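Long-range contact in Hth-type dhaklm operon transcriptional activator DHAS (Lactococcus lactis, PDB 2IU5), which activates transcription of the dhaKLM operon by binding an inverted repeat upstream of and partly overlapping the -35 promoter sequence, in complex with DhaQ once dihydroxyacetone is present: residues Ile13-Leu25 against Ile39-Tyr53. The protein carries 1 engineered substitution. Numbering follows the deposited sequence.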
ATOM      1  N   ILE A  13      30.172  -6.368  16.215  1.00 22.34           N
ATOM      2  CA  ILE A  13      29.828  -7.065  17.450  1.00 23.17           C
ATOM      3  C   ILE A  13      29.214  -6.073  18.445  1.00 22.88           C
ATOM      4  O   ILE A  13      28.125  -6.295  18.981  1.00 22.76           O
ATOM      5  CB  ILE A  13      31.087  -7.715  18.048  1.00 24.07           C
ATOM      6  CG1 ILE A  13      31.594  -8.845  17.151  1.00 24.22           C
ATOM      7  CG2 ILE A  13      30.841  -8.156  19.493  1.00 24.60           C
ATOM      8  CD1 ILE A  13      33.008  -9.313  17.514  1.00 26.74           C
ATOM      9  N   THR A  14      29.912  -4.968  18.689  1.00 21.45           N
ATOM     10  CA  THR A  14      29.462  -4.052  19.732  1.00 20.90           C
ATOM     11  C   THR A  14      28.179  -3.351  19.323  1.00 21.46           C
ATOM     12  O   THR A  14      27.273  -3.188  20.132  1.00 19.75           O
ATOM     13  CB  THR A  14      30.546  -3.013  20.085  1.00 23.29           C
ATOM     14  OG1 THR A  14      31.725  -3.695  20.535  1.00 23.86           O
ATOM     15  CG2 THR A  14      30.055  -2.080  21.188  1.00 21.98           C
ATOM     16  N   GLN A  15      28.100  -2.935  18.065  1.00 19.65           N
ATOM     17  CA  GLN A  15      26.870  -2.338  17.556  1.00 20.05           C
ATOM     18  C   GLN A  15      25.670  -3.237  17.780  1.00 19.58           C
ATOM     19  O   GLN A  15      24.600  -2.761  18.172  1.00 20.48           O
ATOM     20  CB  GLN A  15      26.976  -1.974  16.072  1.00 19.93           C
ATOM     21  CG  GLN A  15      28.032  -0.912  15.780  1.00 20.22           C
ATOM     22  CD  GLN A  15      29.396  -1.491  15.432  1.00 21.04           C
ATOM     23  OE1 GLN A  15      29.846  -2.477  16.014  1.00 21.52           O
ATOM     24  NE2 GLN A  15      30.071  -0.874  14.472  1.00 20.61           N
ATOM     25  N   LYS A  16      25.848  -4.538  17.531  1.00 20.03           N
ATOM     26  CA  LYS A  16      24.739  -5.474  17.667  1.00 20.86           C
ATOM     27  C   LYS A  16      24.288  -5.593  19.115  1.00 19.89           C
ATOM     28  O   LYS A  16      23.087  -5.722  19.380  1.00 22.15           O
ATOM     29  CB  LYS A  16      25.084  -6.839  17.047  1.00 21.73           C
ATOM     30  CG  LYS A  16      25.010  -6.780  15.542  1.00 22.26           C
ATOM     31  CD  LYS A  16      25.312  -8.125  14.890  1.00 27.67           C
ATOM     32  CE  LYS A  16      24.225  -8.377  13.845  1.00 30.11           C
ATOM     33  NZ  LYS A  16      24.095  -9.788  13.372  1.00 35.05           N
ATOM     34  N   ILE A  17      25.243  -5.551  20.041  1.00 18.71           N
ATOM     35  CA  ILE A  17      24.929  -5.606  21.470  1.00 19.73           C
ATOM     36  C   ILE A  17      24.149  -4.363  21.896  1.00 19.91           C
ATOM     37  O   ILE A  17      23.138  -4.451  22.611  1.00 20.24           O
ATOM     38  CB  ILE A  17      26.212  -5.798  22.289  1.00 19.42           C
ATOM     39  CG1 ILE A  17      26.847  -7.155  21.994  1.00 21.36           C
ATOM     40  CG2 ILE A  17      25.937  -5.638  23.787  1.00 21.46           C
ATOM     41  CD1 ILE A  17      28.221  -7.257  22.599  1.00 23.83           C
ATOM     42  N   ILE A  18      24.622  -3.202  21.444  1.00 17.80           N
ATOM     43  CA  ILE A  18      23.952  -1.941  21.773  1.00 18.78           C
ATOM     44  C   ILE A  18      22.538  -1.943  21.180  1.00 19.66           C
ATOM     45  O   ILE A  18      21.573  -1.600  21.850  1.00 19.13           O
ATOM     46  CB  ILE A  18      24.771  -0.760  21.235  1.00 18.88           C
ATOM     47  CG1 ILE A  18      26.091  -0.645  22.003  1.00 18.53           C
ATOM     48  CG2 ILE A  18      23.986   0.527  21.381  1.00 21.57           C
ATOM     49  CD1 ILE A  18      27.063   0.315  21.308  1.00 19.99           C
ATOM     50  N   ALA A  19      22.403  -2.335  19.919  1.00 20.17           N
ATOM     51  CA  ALA A  19      21.081  -2.399  19.291  1.00 20.77           C
ATOM     52  C   ALA A  19      20.106  -3.349  19.998  1.00 20.71           C
ATOM     53  O   ALA A  19      18.907  -3.042  20.186  1.00 21.35           O
ATOM     54  CB  ALA A  19      21.227  -2.833  17.825  1.00 22.91           C
ATOM     55  N   LYS A  20      20.605  -4.511  20.387  1.00 20.41           N
ATOM     56  CA  LYS A  20      19.773  -5.468  21.122  1.00 21.51           C
ATOM     57  C   LYS A  20      19.267  -4.867  22.430  1.00 21.51           C
ATOM     58  O   LYS A  20      18.090  -5.010  22.780  1.00 21.99           O
ATOM     59  CB  LYS A  20      20.520  -6.777  21.374  1.00 24.86           C
ATOM     60  CG  LYS A  20      19.663  -7.868  21.986  1.00 29.30           C
ATOM     61  CD  LYS A  20      18.401  -8.074  21.144  1.00 34.66           C
ATOM     62  CE  LYS A  20      17.670  -9.384  21.482  1.00 38.88           C
ATOM     63  NZ  LYS A  20      16.930  -9.251  22.773  1.00 41.17           N
ATOM     64  N   ALA A  21      20.170  -4.201  23.141  1.00 20.01           N
ATOM     65  CA  ALA A  21      19.783  -3.492  24.357  1.00 19.33           C
ATOM     66  C   ALA A  21      18.660  -2.483  24.116  1.00 19.41           C
ATOM     67  O   ALA A  21      17.665  -2.445  24.856  1.00 20.00           O
ATOM     68  CB  ALA A  21      20.995  -2.824  24.970  1.00 20.20           C
ATOM     69  N   PHE A  22      18.827  -1.667  23.075  1.00 18.82           N
ATOM     70  CA  PHE A  22      17.799  -0.684  22.732  1.00 19.13           C
ATOM     71  C   PHE A  22      16.474  -1.357  22.400  1.00 19.89           C
ATOM     72  O   PHE A  22      15.411  -0.943  22.877  1.00 19.29           O
ATOM     73  CB  PHE A  22      18.274   0.141  21.571  1.00 20.47           C
ATOM     74  CG  PHE A  22      17.348   1.252  21.206  1.00 21.62           C
ATOM     75  CD1 PHE A  22      17.000   2.219  22.125  1.00 25.18           C
ATOM     76  CD2 PHE A  22      16.824   1.326  19.920  1.00 28.50           C
ATOM     77  CE1 PHE A  22      16.141   3.270  21.792  1.00 26.40           C
ATOM     78  CE2 PHE A  22      15.959   2.368  19.572  1.00 29.59           C
ATOM     79  CZ  PHE A  22      15.622   3.341  20.515  1.00 27.78           C
ATOM     80  N   LYS A  23      16.540  -2.403  21.577  1.00 19.69           N
ATOM     81  CA  LYS A  23      15.298  -3.100  21.162  1.00 20.15           C
ATOM     82  C   LYS A  23      14.604  -3.679  22.400  1.00 20.93           C
ATOM     83  O   LYS A  23      13.374  -3.632  22.517  1.00 22.75           O
ATOM     84  CB  LYS A  23      15.581  -4.156  20.096  1.00 21.96           C
ATOM     85  CG  LYS A  23      15.846  -3.502  18.751  1.00 23.91           C
ATOM     86  CD  LYS A  23      15.937  -4.515  17.605  1.00 27.35           C
ATOM     87  CE  LYS A  23      17.312  -5.118  17.534  1.00 31.96           C
ATOM     88  NZ  LYS A  23      17.364  -6.191  16.465  1.00 30.71           N
ATOM     89  N   ASP A  24      15.378  -4.232  23.330  1.00 22.21           N
ATOM     90  CA  ASP A  24      14.844  -4.714  24.598  1.00 21.82           C
ATOM     91  C   ASP A  24      14.144  -3.612  25.408  1.00 21.46           C
ATOM     92  O   ASP A  24      13.025  -3.815  25.902  1.00 21.58           O
ATOM     93  CB  ASP A  24      15.938  -5.392  25.422  1.00 25.39           C
ATOM     94  CG  ASP A  24      16.378  -6.745  24.833  1.00 29.54           C
ATOM     95  OD1 ASP A  24      15.740  -7.238  23.872  1.00 33.00           O
ATOM     96  OD2 ASP A  24      17.374  -7.311  25.342  1.00 33.62           O
ATOM     97  N   LEU A  25      14.781  -2.453  25.547  1.00 19.12           N
ATOM     98  CA  LEU A  25      14.150  -1.349  26.281  1.00 19.66           C
ATOM     99  C   LEU A  25      12.885  -0.837  25.585  1.00 18.75           C
ATOM    100  O   LEU A  25      11.932  -0.429  26.247  1.00 17.59           O
ATOM    101  CB  LEU A  25      15.174  -0.232  26.480  1.00 19.93           C
ATOM    102  CG  LEU A  25      16.306  -0.629  27.435  1.00 21.09           C
ATOM    103  CD1 LEU A  25      17.542   0.212  27.192  1.00 23.64           C
ATOM    104  CD2 LEU A  25      15.896  -0.533  28.900  1.00 26.08           C
ATOM    105  N   ILE A  39      20.542   2.622  27.675  1.00 19.84           N
ATOM    106  CA  ILE A  39      20.939   1.630  26.667  1.00 19.32           C
ATOM    107  C   ILE A  39      22.213   0.927  27.087  1.00 18.41           C
ATOM    108  O   ILE A  39      22.321  -0.301  27.018  1.00 18.27           O
ATOM    109  CB  ILE A  39      21.119   2.290  25.295  1.00 20.09           C
ATOM    110  CG1 ILE A  39      19.747   2.724  24.785  1.00 19.63           C
ATOM    111  CG2 ILE A  39      21.715   1.303  24.272  1.00 21.08           C
ATOM    112  CD1 ILE A  39      19.839   3.721  23.601  1.00 19.84           C
ATOM    113  N   MET A  40      23.188   1.711  27.528  1.00 18.86           N
ATOM    114  CA  MET A  40      24.495   1.154  27.853  1.00 19.02           C
ATOM    115  C   MET A  40      24.526   0.402  29.182  1.00 19.51           C
ATOM    116  O   MET A  40      25.254  -0.579  29.322  1.00 19.37           O
ATOM    117  CB  MET A  40      25.596   2.224  27.765  1.00 18.85           C
ATOM    118  CG  MET A  40      25.672   2.854  26.353  1.00 20.29           C
ATOM    119  SD  MET A  40      25.967   1.655  25.035  1.00 21.35           S
ATOM    120  CE  MET A  40      27.703   1.313  25.285  1.00 21.58           C
ATOM    121  N   GLN A  41      23.739   0.843  30.155  1.00 20.55           N
ATOM    122  CA  GLN A  41      23.470   0.033  31.345  1.00 22.13           C
ATOM    123  C   GLN A  41      22.918  -1.337  30.977  1.00 22.11           C
ATOM    124  O   GLN A  41      23.374  -2.374  31.476  1.00 22.35           O
ATOM    125  CB  GLN A  41      22.489   0.760  32.255  1.00 22.34           C
ATOM    126  CG  GLN A  41      23.184   1.886  32.972  1.00 26.98           C
ATOM    127  CD  GLN A  41      22.220   2.746  33.751  1.00 31.02           C
ATOM    128  OE1 GLN A  41      21.008   2.517  33.722  1.00 37.07           O
ATOM    129  NE2 GLN A  41      22.752   3.739  34.449  1.00 36.15           N
ATOM    130  N   THR A  42      21.926  -1.362  30.085  1.00 20.45           N
ATOM    131  CA  THR A  42      21.301  -2.616  29.703  1.00 20.40           C
ATOM    132  C   THR A  42      22.290  -3.486  28.906  1.00 21.37           C
ATOM    133  O   THR A  42      22.318  -4.714  29.054  1.00 22.30           O
ATOM    134  CB  THR A  42      20.023  -2.333  28.895  1.00 21.74           C
ATOM    135  OG1 THR A  42      19.082  -1.694  29.760  1.00 22.74           O
ATOM    136  CG2 THR A  42      19.368  -3.605  28.392  1.00 21.18           C
ATOM    137  N   ALA A  43      23.101  -2.848  28.070  1.00 20.26           N
ATOM    138  CA  ALA A  43      24.098  -3.553  27.271  1.00 21.75           C
ATOM    139  C   ALA A  43      25.282  -4.061  28.091  1.00 22.68           C
ATOM    140  O   ALA A  43      26.043  -4.928  27.627  1.00 23.15           O
ATOM    141  CB  ALA A  43      24.606  -2.655  26.148  1.00 20.28           C
ATOM    142  N   LYS A  44      25.437  -3.525  29.291  1.00 22.64           N
ATOM    143  CA  LYS A  44      26.602  -3.801  30.139  1.00 23.79           C
ATOM    144  C   LYS A  44      27.911  -3.430  29.445  1.00 23.18           C
ATOM    145  O   LYS A  44      28.871  -4.202  29.446  1.00 24.19           O
ATOM    146  CB  LYS A  44      26.642  -5.282  30.525  1.00 23.90           C
ATOM    147  CG  LYS A  44      25.537  -5.677  31.489  1.00 27.74           C
ATOM    148  CD  LYS A  44      25.621  -4.804  32.721  1.00 30.71           C
ATOM    149  CE  LYS A  44      24.934  -5.442  33.920  1.00 32.98           C
ATOM    150  NZ  LYS A  44      25.298  -4.651  35.134  1.00 30.41           N
ATOM    151  N   ILE A  45      27.924  -2.242  28.861  1.00 22.85           N
ATOM    152  CA  ILE A  45      29.116  -1.678  28.254  1.00 22.29           C
ATOM    153  C   ILE A  45      29.258  -0.249  28.764  1.00 23.07           C
ATOM    154  O   ILE A  45      28.268   0.462  28.954  1.00 23.33           O
ATOM    155  CB  ILE A  45      28.994  -1.681  26.711  1.00 22.45           C
ATOM    156  CG1 ILE A  45      28.803  -3.107  26.186  1.00 23.12           C
ATOM    157  CG2 ILE A  45      30.204  -1.024  26.078  1.00 23.02           C
ATOM    158  CD1 ILE A  45      28.393  -3.136  24.718  1.00 27.13           C
ATOM    159  N   ARG A  46      30.499   0.176  28.990  1.00 25.16           N
ATOM    160  CA  ARG A  46      30.775   1.523  29.481  1.00 26.36           C
ATOM    161  C   ARG A  46      30.118   2.566  28.584  1.00 24.66           C
ATOM    162  O   ARG A  46      30.203   2.460  27.359  1.00 24.74           O
ATOM    163  CB  ARG A  46      32.291   1.755  29.494  1.00 27.04           C
ATOM    164  CG  ARG A  46      33.021   0.949  30.559  1.00 32.93           C
ATOM    165  CD  ARG A  46      34.412   1.510  30.834  1.00 39.15           C
ATOM    166  NE  ARG A  46      35.466   0.766  30.139  1.00 43.98           N
ATOM    167  CZ  ARG A  46      35.595  -0.560  30.161  1.00 46.84           C
ATOM    168  NH1 ARG A  46      34.730  -1.300  30.848  1.00 47.43           N
ATOM    169  NH2 ARG A  46      36.588  -1.145  29.497  1.00 46.58           N
ATOM    170  N   ARG A  47      29.473   3.561  29.182  1.00 22.63           N
ATOM    171  CA  ARG A  47      28.645   4.485  28.419  1.00 22.18           C
ATOM    172  C   ARG A  47      29.369   5.138  27.256  1.00 22.50           C
ATOM    173  O   ARG A  47      28.827   5.221  26.146  1.00 22.75           O
ATOM    174  CB  ARG A  47      28.088   5.575  29.327  1.00 22.90           C
ATOM    175  CG  ARG A  47      27.152   6.538  28.647  1.00 21.86           C
ATOM    176  CD  ARG A  47      26.663   7.554  29.666  1.00 22.91           C
ATOM    177  NE  ARG A  47      25.734   8.482  29.051  1.00 23.19           N
ATOM    178  CZ  ARG A  47      26.082   9.568  28.370  1.00 23.12           C
ATOM    179  NH1 ARG A  47      27.363   9.883  28.205  1.00 23.20           N
ATOM    180  NH2 ARG A  47      25.125  10.345  27.852  1.00 25.34           N
ATOM    181  N   GLN A  48      30.589   5.611  27.500  1.00 21.88           N
ATOM    182  CA  GLN A  48      31.293   6.386  26.487  1.00 22.30           C
ATOM    183  C   GLN A  48      31.501   5.589  25.189  1.00 21.95           C
ATOM    184  O   GLN A  48      31.634   6.157  24.102  1.00 21.73           O
ATOM    185  CB  GLN A  48      32.627   6.867  27.047  1.00 21.66           C
ATOM    186  CG  GLN A  48      33.344   7.874  26.158  1.00 24.84           C
ATOM    187  CD  GLN A  48      32.509   9.118  25.892  1.00 26.46           C
ATOM    188  OE1 GLN A  48      31.823   9.627  26.785  1.00 30.15           O
ATOM    189  NE2 GLN A  48      32.566   9.614  24.653  1.00 26.18           N
ATOM    190  N   THR A  49      31.528   4.266  25.294  1.00 22.23           N
ATOM    191  CA  THR A  49      31.752   3.402  24.135  1.00 22.72           C
ATOM    192  C   THR A  49      30.663   3.611  23.080  1.00 21.59           C
ATOM    193  O   THR A  49      30.916   3.442  21.887  1.00 23.37           O
ATOM    194  CB  THR A  49      31.834   1.917  24.565  1.00 23.39           C
ATOM    195  OG1 THR A  49      32.961   1.747  25.438  1.00 25.40           O
ATOM    196  CG2 THR A  49      32.007   1.010  23.375  1.00 23.58           C
ATOM    197  N   PHE A  50      29.463   3.979  23.504  1.00 20.80           N
ATOM    198  CA  PHE A  50      28.355   4.205  22.561  1.00 19.77           C
ATOM    199  C   PHE A  50      28.812   5.157  21.480  1.00 20.90           C
ATOM    200  O   PHE A  50      28.470   4.988  20.309  1.00 19.14           O
ATOM    201  CB  PHE A  50      27.180   4.808  23.329  1.00 19.59           C
ATOM    202  CG  PHE A  50      25.951   5.134  22.501  1.00 18.68           C
ATOM    203  CD1 PHE A  50      24.932   4.197  22.356  1.00 19.27           C
ATOM    204  CD2 PHE A  50      25.815   6.380  21.890  1.00 19.72           C
ATOM    205  CE1 PHE A  50      23.792   4.484  21.608  1.00 19.95           C
ATOM    206  CE2 PHE A  50      24.674   6.670  21.142  1.00 20.18           C
ATOM    207  CZ  PHE A  50      23.677   5.740  21.002  1.00 18.69           C
ATOM    208  N   TYR A  51      29.597   6.159  21.861  1.00 19.84           N
ATOM    209  CA  TYR A  51      29.974   7.242  20.942  1.00 19.96           C
ATOM    210  C   TYR A  51      31.086   6.903  19.958  1.00 21.49           C
ATOM    211  O   TYR A  51      31.446   7.695  19.065  1.00 22.25           O
ATOM    212  CB  TYR A  51      30.303   8.474  21.804  1.00 19.80           C
ATOM    213  CG  TYR A  51      29.038   8.868  22.516  1.00 19.17           C
ATOM    214  CD1 TYR A  51      28.034   9.564  21.843  1.00 21.06           C
ATOM    215  CD2 TYR A  51      28.840   8.541  23.849  1.00 19.13           C
ATOM    216  CE1 TYR A  51      26.857   9.922  22.498  1.00 19.40           C
ATOM    217  CE2 TYR A  51      27.666   8.897  24.507  1.00 18.39           C
ATOM    218  CZ  TYR A  51      26.689   9.588  23.820  1.00 20.85           C
ATOM    219  OH  TYR A  51      25.521   9.951  24.456  1.00 21.38           O
ATOM    220  N   ASN A  52      31.648   5.710  20.105  1.00 20.03           N
ATOM    221  CA  ASN A  52      32.528   5.212  19.062  1.00 21.73           C
ATOM    222  C   ASN A  52      31.689   4.832  17.855  1.00 21.02           C
ATOM    223  O   ASN A  52      32.242   4.638  16.774  1.00 21.35           O
ATOM    224  CB  ASN A  52      33.297   4.000  19.565  1.00 21.75           C
ATOM    225  CG  ASN A  52      34.469   4.388  20.448  1.00 25.44           C
ATOM    226  OD1 ASN A  52      34.763   3.718  21.433  1.00 33.22           O
ATOM    227  ND2 ASN A  52      35.140   5.474  20.096  1.00 29.12           N
ATOM    228  N   TYR A  53      30.373   4.730  18.034  1.00 20.33           N
ATOM    229  CA  TYR A  53      29.506   4.140  17.013  1.00 21.66           C
ATOM    230  C   TYR A  53      28.303   4.994  16.614  1.00 21.13           C
ATOM    231  O   TYR A  53      27.934   5.018  15.444  1.00 21.24           O
ATOM    232  CB  TYR A  53      29.018   2.765  17.454  1.00 20.34           C
ATOM    233  CG  TYR A  53      30.150   1.834  17.810  1.00 22.38           C
ATOM    234  CD1 TYR A  53      30.944   1.269  16.819  1.00 23.99           C
ATOM    235  CD2 TYR A  53      30.427   1.524  19.137  1.00 23.91           C
ATOM    236  CE1 TYR A  53      31.990   0.412  17.151  1.00 24.57           C
ATOM    237  CE2 TYR A  53      31.469   0.670  19.477  1.00 24.01           C
ATOM    238  CZ  TYR A  53      32.234   0.125  18.488  1.00 24.80           C
ATOM    239  OH  TYR A  53      33.267  -0.722  18.846  1.00 28.20           O
TER
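The ring of Y53 meets T14 and Q15, which reach it obliquely from helix 13-28, while CB of N52 covers one of its faces toward the rim. T14 brings its CG2 methyl to 3.5 Å from Y53 CE2; Q15 brings its amide to the CD1 side, Q15 NE2 lying 3.3 Å from Y53 CD1. That amide is tilted 40° from the ring plane, and the bend at chi2 (92°) curls it back toward the tyrosine. F50, whose own ring edge carries CD1 of Y51 in plane, sets its CD2 over the centre of one face of the Y51 ring and takes the CG2 methyl of I18 obliquely against CD1 at 3.9 Å. On the other branch of I18, I18 CG1 lies 3.8 Å from M40 SD and I18 CD1 4.2 Å from Y53 CD2.

Farther along, the axes of 13-25 and 39-43 cross at 109°. I39 is a knob in the hole formed by I18, A21, F22 and L25, pressing CD1 to within 3.5 Å of F22 CD1. Small residues allow the close approach: A21 CB lies 3.8 Å from A43 CB. A Schellman motif at K44 then ends the helix, and I45 lays CD1 against the CG2 methyls of T14 and I17.

A serine in place of Y53 would probably leave the T14 methyl and the Q15 amide without the ring they pack against, opening a gap beside I18. Because the two segments meet mainly through hydrocarbon, shape rather than polar pairing sets the fit between the first helix of this TetR-type domain and the predicted helix-turn-helix.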